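Local atomic coordinates of conserved hypothetical protein (Bacteroides thetaiotaomicron, PDB entry 2HQY), a protein that is of unknown function but binds coenzyme A and probably transfers an acyl or aminoacyl group, as in related lysyltransferase and acetyltransferase-like proteins. Residues A[204-209]-A[220-225]; A[231-236]-A[262-267]. All blocks are in the same frame, centred on the assembly; numbering follows the deposited sequence.

Interactions 1 and 2 sit side by side in the same part of the fold, their centres about 9 Å apart, and strands 216-227 and 230-238, one from each, are sheet neighbours. Phe222 O takes the amide of His234, and Thr221 OG1 bonds to Val235 O, so the seam between the two is itself hydrogen-bonded. Interaction 1 is the more deeply buried: an antiparallel hairpin with glycines along its backbone and apolar side chains on one flank. Interaction 2 is partly buried and parallel. It begins as regular pairing, then passes, around residues 266 and 267, to a salt bridge, a histidine-carboxylate bond and waters, on the side of the fold nearer coenzyme A.

Interaction 1. Residues A[204-209]-A[220-225]; sequences LGLTGG and FTFGMP
Met224 turns its CG into the position between the backbone N and the carbonyl carbon (chi1 67°), and a bend at chi3 then lays its thioether end against the start of 204-209. Here SD lies 3.2 Å from Leu204 O, with CE just as close to that oxygen. Leu204 O is buried and has no hydrogen-bonding partner, so the methionine covers it by packing alone. Nearer the backbone, Met224 CB rests 3.6 Å from Gly205 O. Gly205 itself, at positive phi, ends the preceding helix in a Schellman motif; a side chain there would be jammed against Leu204 O. With an alanine in place of Met224, SD and CE would be gone, which would probably open a gap beside Leu204 O and Gly205.

Leu206 fills the step between Met224 and Phe222. Its CD2 passes 3.4 Å from Gly223 O, and both CD1 and CD2 touch Phe222 CD1, the leucine coming at the ring obliquely. Ala197 of helix 185-199 meets both of these side chains, and Ser32 of helix 31-36 meets Leu206 and Met224.

From here on the backbones pair. Thr207 N gives a nearly straight bond (171°) to Gly223 O at 2.9 Å, and Gly223 N returns one to Thr207 O. Gly209 and Thr221 repeat the exchange. Between these hydrogen-bonded pairs lies the non-hydrogen-bonded pair Gly208-Phe222, whose CA atoms come within 3.9 Å. A side chain on Gly208 would run into Thr221 O. The axes of strands 207-209 and 220-225 run 162° apart, nearly antiparallel, and with the chain turning directly from one strand to the next this is a beta hairpin, consistent with the antiparallel pair that, in acetyltransferase-like folds, lies next to the strand lining the coenzyme A cleft.

Interaction 2. Residues A[231-236]-A[262-267]; sequences FGVHVE and IYINRE
Glu236 OE1 is gripped by three donors: Arg266 NH2 at 3.1 Å, Arg266 NH1 in a weak bond, and a water at 2.6 Å. Arg266 NH2 also reaches Glu236 OE2 at 2.9 Å, a contact weak as a hydrogen bond by its angle, so the salt bridge is forked, but it is not a flat one. The carboxylate sits at the edge of the guanidinium with its own plane turned 41° away, and NH2 meets OE1 from above the carboxylate plane. A bend at chi3 (55°) folds Arg266 back alongside Val233, whose CG1 lies 3.8 Å from NH1.

Glu267 reaches across to the imidazole of His234, which donates from ND1 to OE2 at 2.8 Å; the bond is bent, and OE2 lies out of the ring plane. Asn33 ND2 gives the same oxygen a second bond. Asn265 OD1 accepts Glu267 N at 2.8 Å, closing an Asx turn.

Backbone pairing holds the earlier residues. Tyr263 O takes Phe231 N, Phe231 O takes Asn265 N, and Asn265 O takes Val233 N. Val233 CG2 packs 3.7 Å from Ile264 CG2, the two side chains meeting at a slant.

His234 and Val235 form a classic beta bulge opposite Phe222. With helix 245-256 joining the strands, this is a parallel beta-alpha-beta unit, consistent with the paired strands that diverge beside coenzyme A in acetyltransferase-like folds.

Interaction 1. Residues A[204-209]-A[220-225]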
ATOM      1  N   LEU A 204     -12.745  -5.215  -8.519  1.00 13.83           N
ATOM      2  CA  LEU A 204     -11.693  -6.204  -8.814  1.00 14.03           C
ATOM      3  C   LEU A 204     -12.150  -7.331  -9.746  1.00 14.41           C
ATOM      4  O   LEU A 204     -11.312  -7.925 -10.436  1.00 15.01           O
ATOM      5  CB  LEU A 204     -11.147  -6.794  -7.535  1.00 12.95           C
ATOM      6  CG  LEU A 204     -10.345  -5.832  -6.671  1.00 14.05           C
ATOM      7  CD1 LEU A 204     -10.148  -6.491  -5.281  1.00 14.39           C
ATOM      8  CD2 LEU A 204      -8.967  -5.492  -7.352  1.00 12.90           C
ATOM      9  N   GLY A 205     -13.455  -7.619  -9.766  1.00 13.36           N
ATOM     10  CA  GLY A 205     -13.975  -8.737 -10.566  1.00 13.11           C
ATOM     11  C   GLY A 205     -14.071 -10.056  -9.808  1.00 13.24           C
ATOM     12  O   GLY A 205     -14.147 -11.144 -10.421  1.00 13.63           O
ATOM     13  N   LEU A 206     -14.116  -9.975  -8.475  1.00 12.02           N
ATOM     14  CA  LEU A 206     -14.118 -11.192  -7.662  1.00 11.26           C
ATOM     15  C   LEU A 206     -15.506 -11.815  -7.589  1.00 11.59           C
ATOM     16  O   LEU A 206     -16.530 -11.096  -7.749  1.00  9.72           O
ATOM     17  CB  LEU A 206     -13.656 -10.873  -6.253  1.00 11.40           C
ATOM     18  CG  LEU A 206     -12.182 -10.537  -6.045  1.00 12.22           C
ATOM     19  CD1 LEU A 206     -12.021  -9.904  -4.653  1.00 14.41           C
ATOM     20  CD2 LEU A 206     -11.396 -11.836  -6.126  1.00 13.92           C
ATOM     21  N   THR A 207     -15.545 -13.133  -7.378  1.00 11.18           N
ATOM     22  CA  THR A 207     -16.787 -13.801  -7.007  1.00 12.95           C
ATOM     23  C   THR A 207     -16.520 -14.579  -5.751  1.00 13.02           C
ATOM     24  O   THR A 207     -15.352 -14.929  -5.477  1.00 12.04           O
ATOM     25  CB  THR A 207     -17.320 -14.737  -8.099  1.00 14.26           C
ATOM     26  OG1 THR A 207     -16.257 -15.576  -8.532  1.00 16.39           O
ATOM     27  CG2 THR A 207     -17.830 -13.917  -9.301  1.00 17.04           C
ATOM     28  N   GLY A 208     -17.567 -14.858  -4.971  1.00 12.30           N
ATOM     29  CA  GLY A 208     -17.310 -15.582  -3.735  1.00 11.79           C
ATOM     30  C   GLY A 208     -18.520 -16.271  -3.206  1.00 11.54           C
ATOM     31  O   GLY A 208     -19.611 -16.160  -3.772  1.00 10.56           O
ATOM     32  N   GLY A 209     -18.339 -16.935  -2.074  1.00 10.44           N
ATOM     33  CA  GLY A 209     -19.474 -17.666  -1.448  1.00 12.42           C
ATOM     34  C   GLY A 209     -19.353 -17.582   0.066  1.00 11.23           C
ATOM     35  O   GLY A 209     -18.253 -17.296   0.620  1.00 11.60           O
ATOM     36  N   PHE A 220     -16.361 -18.166   4.542  1.00 10.57           N
ATOM     37  CA  PHE A 220     -16.488 -17.492   3.236  1.00  9.95           C
ATOM     38  C   PHE A 220     -15.246 -17.767   2.396  1.00 10.61           C
ATOM     39  O   PHE A 220     -14.192 -18.195   2.923  1.00 10.80           O
ATOM     40  CB  PHE A 220     -16.761 -15.981   3.389  1.00 10.68           C
ATOM     41  CG  PHE A 220     -15.566 -15.194   3.864  1.00 12.52           C
ATOM     42  CD1 PHE A 220     -14.672 -14.636   2.936  1.00 13.68           C
ATOM     43  CD2 PHE A 220     -15.339 -15.017   5.240  1.00 12.36           C
ATOM     44  CE1 PHE A 220     -13.535 -13.921   3.363  1.00 15.48           C
ATOM     45  CE2 PHE A 220     -14.217 -14.283   5.678  1.00 12.37           C
ATOM     46  CZ  PHE A 220     -13.310 -13.748   4.719  1.00 12.40           C
ATOM     47  N   THR A 221     -15.365 -17.518   1.101  1.00  9.77           N
ATOM     48  CA  THR A 221     -14.274 -17.781   0.150  1.00 10.98           C
ATOM     49  C   THR A 221     -14.475 -16.871  -1.022  1.00 11.17           C
ATOM     50  O   THR A 221     -15.624 -16.508  -1.312  1.00 10.73           O
ATOM     51  CB  THR A 221     -14.259 -19.292  -0.286  1.00 12.48           C
ATOM     52  OG1 THR A 221     -13.096 -19.571  -1.066  1.00 13.67           O
ATOM     53  CG2 THR A 221     -15.516 -19.693  -1.068  1.00 11.97           C
ATOM     54  N   PHE A 222     -13.386 -16.478  -1.690  1.00 10.55           N
ATOM     55  CA  PHE A 222     -13.512 -15.714  -2.918  1.00 11.15           C
ATOM     56  C   PHE A 222     -12.296 -15.930  -3.816  1.00 11.30           C
ATOM     57  O   PHE A 222     -11.233 -16.458  -3.371  1.00 10.90           O
ATOM     58  CB  PHE A 222     -13.783 -14.216  -2.648  1.00 10.27           C
ATOM     59  CG  PHE A 222     -12.704 -13.484  -1.888  1.00 10.48           C
ATOM     60  CD1 PHE A 222     -11.479 -13.163  -2.512  1.00 12.17           C
ATOM     61  CD2 PHE A 222     -12.967 -12.987  -0.609  1.00 12.54           C
ATOM     62  CE1 PHE A 222     -10.506 -12.405  -1.826  1.00 13.74           C
ATOM     63  CE2 PHE A 222     -12.004 -12.245   0.088  1.00 11.12           C
ATOM     64  CZ  PHE A 222     -10.780 -11.937  -0.531  1.00 11.89           C
ATOM     65  N   GLY A 223     -12.471 -15.566  -5.082  1.00 11.21           N
ATOM     66  CA  GLY A 223     -11.414 -15.680  -6.069  1.00 10.77           C
ATOM     67  C   GLY A 223     -11.873 -15.111  -7.382  1.00 11.03           C
ATOM     68  O   GLY A 223     -12.947 -14.512  -7.479  1.00 11.19           O
ATOM     69  N   MET A 224     -11.026 -15.259  -8.392  1.00 11.96           N
ATOM     70  CA  MET A 224     -11.400 -14.844  -9.740  1.00 12.04           C
ATOM     71  C   MET A 224     -10.504 -15.527 -10.753  1.00 11.73           C
ATOM     72  O   MET A 224      -9.532 -16.182 -10.383  1.00 12.48           O
ATOM     73  CB  MET A 224     -11.325 -13.287  -9.883  1.00 11.80           C
ATOM     74  CG  MET A 224      -9.885 -12.615  -9.788  1.00 14.10           C
ATOM     75  SD  MET A 224      -9.928 -10.798  -9.944  1.00  6.80           S
ATOM     76  CE  MET A 224     -10.369 -10.615 -11.692  1.00 16.09           C
ATOM     77  N   PRO A 225     -10.799 -15.367 -12.051  1.00 12.86           N
ATOM     78  CA  PRO A 225      -9.938 -15.994 -13.065  1.00 12.91           C
ATOM     79  C   PRO A 225      -8.488 -15.489 -13.011  1.00 14.19           C
ATOM     80  O   PRO A 225      -8.239 -14.307 -12.692  1.00 14.99           O
ATOM     81  CB  PRO A 225     -10.611 -15.569 -14.394  1.00 12.81           C
ATOM     82  CG  PRO A 225     -12.055 -15.385 -13.997  1.00 13.49           C
ATOM     83  CD  PRO A 225     -11.934 -14.669 -12.670  1.00 13.26           C
TER

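Interaction 2. Residues A[231-236]-A[262-267]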
ATOM      1  N   PHE A 231      -9.029 -20.687 -12.687  1.00 13.02           N
ATOM      2  CA  PHE A 231      -9.679 -19.815 -11.699  1.00 13.98           C
ATOM      3  C   PHE A 231      -8.861 -19.906 -10.412  1.00 14.12           C
ATOM      4  O   PHE A 231      -8.483 -21.012 -10.003  1.00 15.81           O
ATOM      5  CB  PHE A 231     -11.096 -20.322 -11.457  1.00 14.02           C
ATOM      6  CG  PHE A 231     -11.972 -19.342 -10.718  1.00 15.81           C
ATOM      7  CD1 PHE A 231     -12.768 -18.445 -11.420  1.00 16.19           C
ATOM      8  CD2 PHE A 231     -11.965 -19.291  -9.326  1.00 15.95           C
ATOM      9  CE1 PHE A 231     -13.597 -17.525 -10.746  1.00 17.18           C
ATOM     10  CE2 PHE A 231     -12.779 -18.374  -8.631  1.00 14.83           C
ATOM     11  CZ  PHE A 231     -13.589 -17.485  -9.353  1.00 16.09           C
ATOM     12  N   GLY A 232      -8.632 -18.784  -9.739  1.00 13.44           N
ATOM     13  CA  GLY A 232      -7.838 -18.800  -8.511  1.00 13.69           C
ATOM     14  C   GLY A 232      -8.764 -18.600  -7.326  1.00 13.78           C
ATOM     15  O   GLY A 232      -9.592 -17.691  -7.323  1.00 14.44           O
ATOM     16  N   VAL A 233      -8.623 -19.440  -6.316  1.00 12.97           N
ATOM     17  CA  VAL A 233      -9.307 -19.230  -5.058  1.00 12.65           C
ATOM     18  C   VAL A 233      -8.301 -18.543  -4.129  1.00 13.08           C
ATOM     19  O   VAL A 233      -7.286 -19.137  -3.758  1.00 13.42           O
ATOM     20  CB  VAL A 233      -9.835 -20.573  -4.442  1.00 12.18           C
ATOM     21  CG1 VAL A 233     -10.527 -20.312  -3.107  1.00 13.21           C
ATOM     22  CG2 VAL A 233     -10.796 -21.228  -5.408  1.00 13.96           C
ATOM     23  N   HIS A 234      -8.565 -17.289  -3.782  1.00 11.88           N
ATOM     24  CA  HIS A 234      -7.564 -16.468  -3.056  1.00 13.17           C
ATOM     25  C   HIS A 234      -7.667 -16.565  -1.542  1.00 13.66           C
ATOM     26  O   HIS A 234      -6.667 -16.412  -0.834  1.00 13.59           O
ATOM     27  CB  HIS A 234      -7.619 -14.988  -3.489  1.00 13.39           C
ATOM     28  CG  HIS A 234      -7.493 -14.795  -4.970  1.00 14.55           C
ATOM     29  ND1 HIS A 234      -6.774 -15.668  -5.766  1.00 16.87           N
ATOM     30  CD2 HIS A 234      -8.007 -13.860  -5.806  1.00 15.72           C
ATOM     31  CE1 HIS A 234      -6.881 -15.290  -7.031  1.00 18.46           C
ATOM     32  NE2 HIS A 234      -7.611 -14.188  -7.080  1.00 16.69           N
ATOM     33  N   VAL A 235      -8.883 -16.755  -1.039  1.00 13.44           N
ATOM     34  CA  VAL A 235      -9.139 -16.722   0.404  1.00 13.83           C
ATOM     35  C   VAL A 235     -10.160 -17.802   0.699  1.00 14.27           C
ATOM     36  O   VAL A 235     -11.113 -17.986  -0.073  1.00 12.80           O
ATOM     37  CB  VAL A 235      -9.727 -15.302   0.841  1.00 14.07           C
ATOM     38  CG1 VAL A 235     -10.360 -15.314   2.216  1.00 17.30           C
ATOM     39  CG2 VAL A 235      -8.610 -14.182   0.801  1.00 16.84           C
ATOM     40  N   GLU A 236      -9.946 -18.507   1.808  1.00 13.62           N
ATOM     41  CA  GLU A 236     -10.963 -19.366   2.389  1.00 15.14           C
ATOM     42  C   GLU A 236     -10.828 -19.318   3.908  1.00 14.54           C
ATOM     43  O   GLU A 236      -9.754 -19.627   4.447  1.00 15.42           O
ATOM     44  CB  GLU A 236     -10.774 -20.795   1.853  1.00 14.78           C
ATOM     45  CG  GLU A 236     -11.947 -21.723   2.049  1.00 17.78           C
ATOM     46  CD  GLU A 236     -11.643 -23.109   1.484  1.00 17.71           C
ATOM     47  OE1 GLU A 236     -12.220 -23.461   0.430  1.00 19.58           O
ATOM     48  OE2 GLU A 236     -10.779 -23.813   2.067  1.00 17.58           O
ATOM     49  N   ILE A 262     -10.992 -24.989 -16.361  1.00 18.71           N
ATOM     50  CA  ILE A 262     -10.618 -26.389 -16.185  1.00 19.72           C
ATOM     51  C   ILE A 262      -9.824 -26.602 -14.903  1.00 18.26           C
ATOM     52  O   ILE A 262      -9.955 -27.651 -14.260  1.00 17.85           O
ATOM     53  CB  ILE A 262      -9.796 -26.877 -17.440  1.00 19.98           C
ATOM     54  CG1 ILE A 262     -10.746 -27.105 -18.620  1.00 25.46           C
ATOM     55  CG2 ILE A 262      -9.099 -28.194 -17.203  1.00 22.68           C
ATOM     56  CD1 ILE A 262     -11.014 -25.905 -19.442  1.00 28.12           C
ATOM     57  N   TYR A 263      -9.008 -25.603 -14.543  1.00 17.44           N
ATOM     58  CA  TYR A 263      -8.089 -25.704 -13.418  1.00 17.59           C
ATOM     59  C   TYR A 263      -8.489 -24.753 -12.311  1.00 16.68           C
ATOM     60  O   TYR A 263      -8.980 -23.654 -12.573  1.00 17.20           O
ATOM     61  CB  TYR A 263      -6.663 -25.376 -13.851  1.00 17.96           C
ATOM     62  CG  TYR A 263      -6.200 -26.285 -14.944  1.00 19.33           C
ATOM     63  CD1 TYR A 263      -5.917 -27.612 -14.672  1.00 19.50           C
ATOM     64  CD2 TYR A 263      -6.089 -25.828 -16.249  1.00 19.30           C
ATOM     65  CE1 TYR A 263      -5.516 -28.486 -15.688  1.00 21.86           C
ATOM     66  CE2 TYR A 263      -5.683 -26.689 -17.276  1.00 20.84           C
ATOM     67  CZ  TYR A 263      -5.397 -28.009 -16.973  1.00 19.74           C
ATOM     68  OH  TYR A 263      -4.986 -28.873 -17.962  1.00 22.47           O
ATOM     69  N   ILE A 264      -8.263 -25.186 -11.075  1.00 16.53           N
ATOM     70  CA  ILE A 264      -8.491 -24.301  -9.921  1.00 16.44           C
ATOM     71  C   ILE A 264      -7.147 -24.179  -9.205  1.00 16.30           C
ATOM     72  O   ILE A 264      -6.546 -25.183  -8.834  1.00 16.96           O
ATOM     73  CB  ILE A 264      -9.559 -24.834  -8.936  1.00 15.40           C
ATOM     74  CG1 ILE A 264     -10.942 -24.948  -9.590  1.00 17.05           C
ATOM     75  CG2 ILE A 264      -9.627 -23.875  -7.709  1.00 15.24           C
ATOM     76  CD1 ILE A 264     -12.002 -25.592  -8.662  1.00 18.07           C
ATOM     77  N   ASN A 265      -6.649 -22.952  -9.065  1.00 16.04           N
ATOM     78  CA  ASN A 265      -5.396 -22.703  -8.364  1.00 15.94           C
ATOM     79  C   ASN A 265      -5.733 -22.231  -6.930  1.00 15.76           C
ATOM     80  O   ASN A 265      -6.313 -21.139  -6.731  1.00 15.89           O
ATOM     81  CB  ASN A 265      -4.581 -21.642  -9.134  1.00 16.07           C
ATOM     82  CG  ASN A 265      -3.206 -21.362  -8.509  1.00 17.30           C
ATOM     83  OD1 ASN A 265      -3.022 -21.460  -7.290  1.00 16.79           O
ATOM     84  ND2 ASN A 265      -2.238 -20.988  -9.353  1.00 15.50           N
ATOM     85  N   ARG A 266      -5.393 -23.052  -5.939  1.00 16.05           N
ATOM     86  CA  ARG A 266      -5.656 -22.711  -4.515  1.00 16.58           C
ATOM     87  C   ARG A 266      -4.400 -22.239  -3.775  1.00 16.23           C
ATOM     88  O   ARG A 266      -4.333 -22.286  -2.544  1.00 17.15           O
ATOM     89  CB  ARG A 266      -6.345 -23.883  -3.788  1.00 16.13           C
ATOM     90  CG  ARG A 266      -7.706 -24.227  -4.412  1.00 17.13           C
ATOM     91  CD  ARG A 266      -8.399 -25.440  -3.793  1.00 18.55           C
ATOM     92  NE  ARG A 266      -8.542 -25.283  -2.350  1.00 16.86           N
ATOM     93  CZ  ARG A 266      -9.512 -24.629  -1.726  1.00 21.34           C
ATOM     94  NH1 ARG A 266     -10.513 -24.055  -2.391  1.00 21.92           N
ATOM     95  NH2 ARG A 266      -9.463 -24.567  -0.403  1.00 23.63           N
ATOM     96  N   GLU A 267      -3.403 -21.788  -4.533  1.00 16.07           N
ATOM     97  CA  GLU A 267      -2.250 -21.049  -3.990  1.00 16.45           C
ATOM     98  C   GLU A 267      -1.280 -21.924  -3.183  1.00 17.32           C
ATOM     99  O   GLU A 267      -1.204 -23.138  -3.397  1.00 16.99           O
ATOM    100  CB  GLU A 267      -2.696 -19.738  -3.268  1.00 16.99           C
ATOM    101  CG  GLU A 267      -3.784 -19.016  -4.098  1.00 15.92           C
ATOM    102  CD  GLU A 267      -3.951 -17.520  -3.804  1.00 16.27           C
ATOM    103  OE1 GLU A 267      -3.626 -17.061  -2.691  1.00 19.11           O
ATOM    104  OE2 GLU A 267      -4.403 -16.793  -4.725  1.00 19.66           O
TER
HETATM  105  O   HOH W   1      -6.004 -19.704  -1.203  1.00 34.78           O
HETATM  106  O   HOH W   2      -4.529 -17.858  -0.226  1.00 36.36           O
HETATM  107  O   HOH W   3     -13.150 -22.219  -1.594  1.00 20.91           O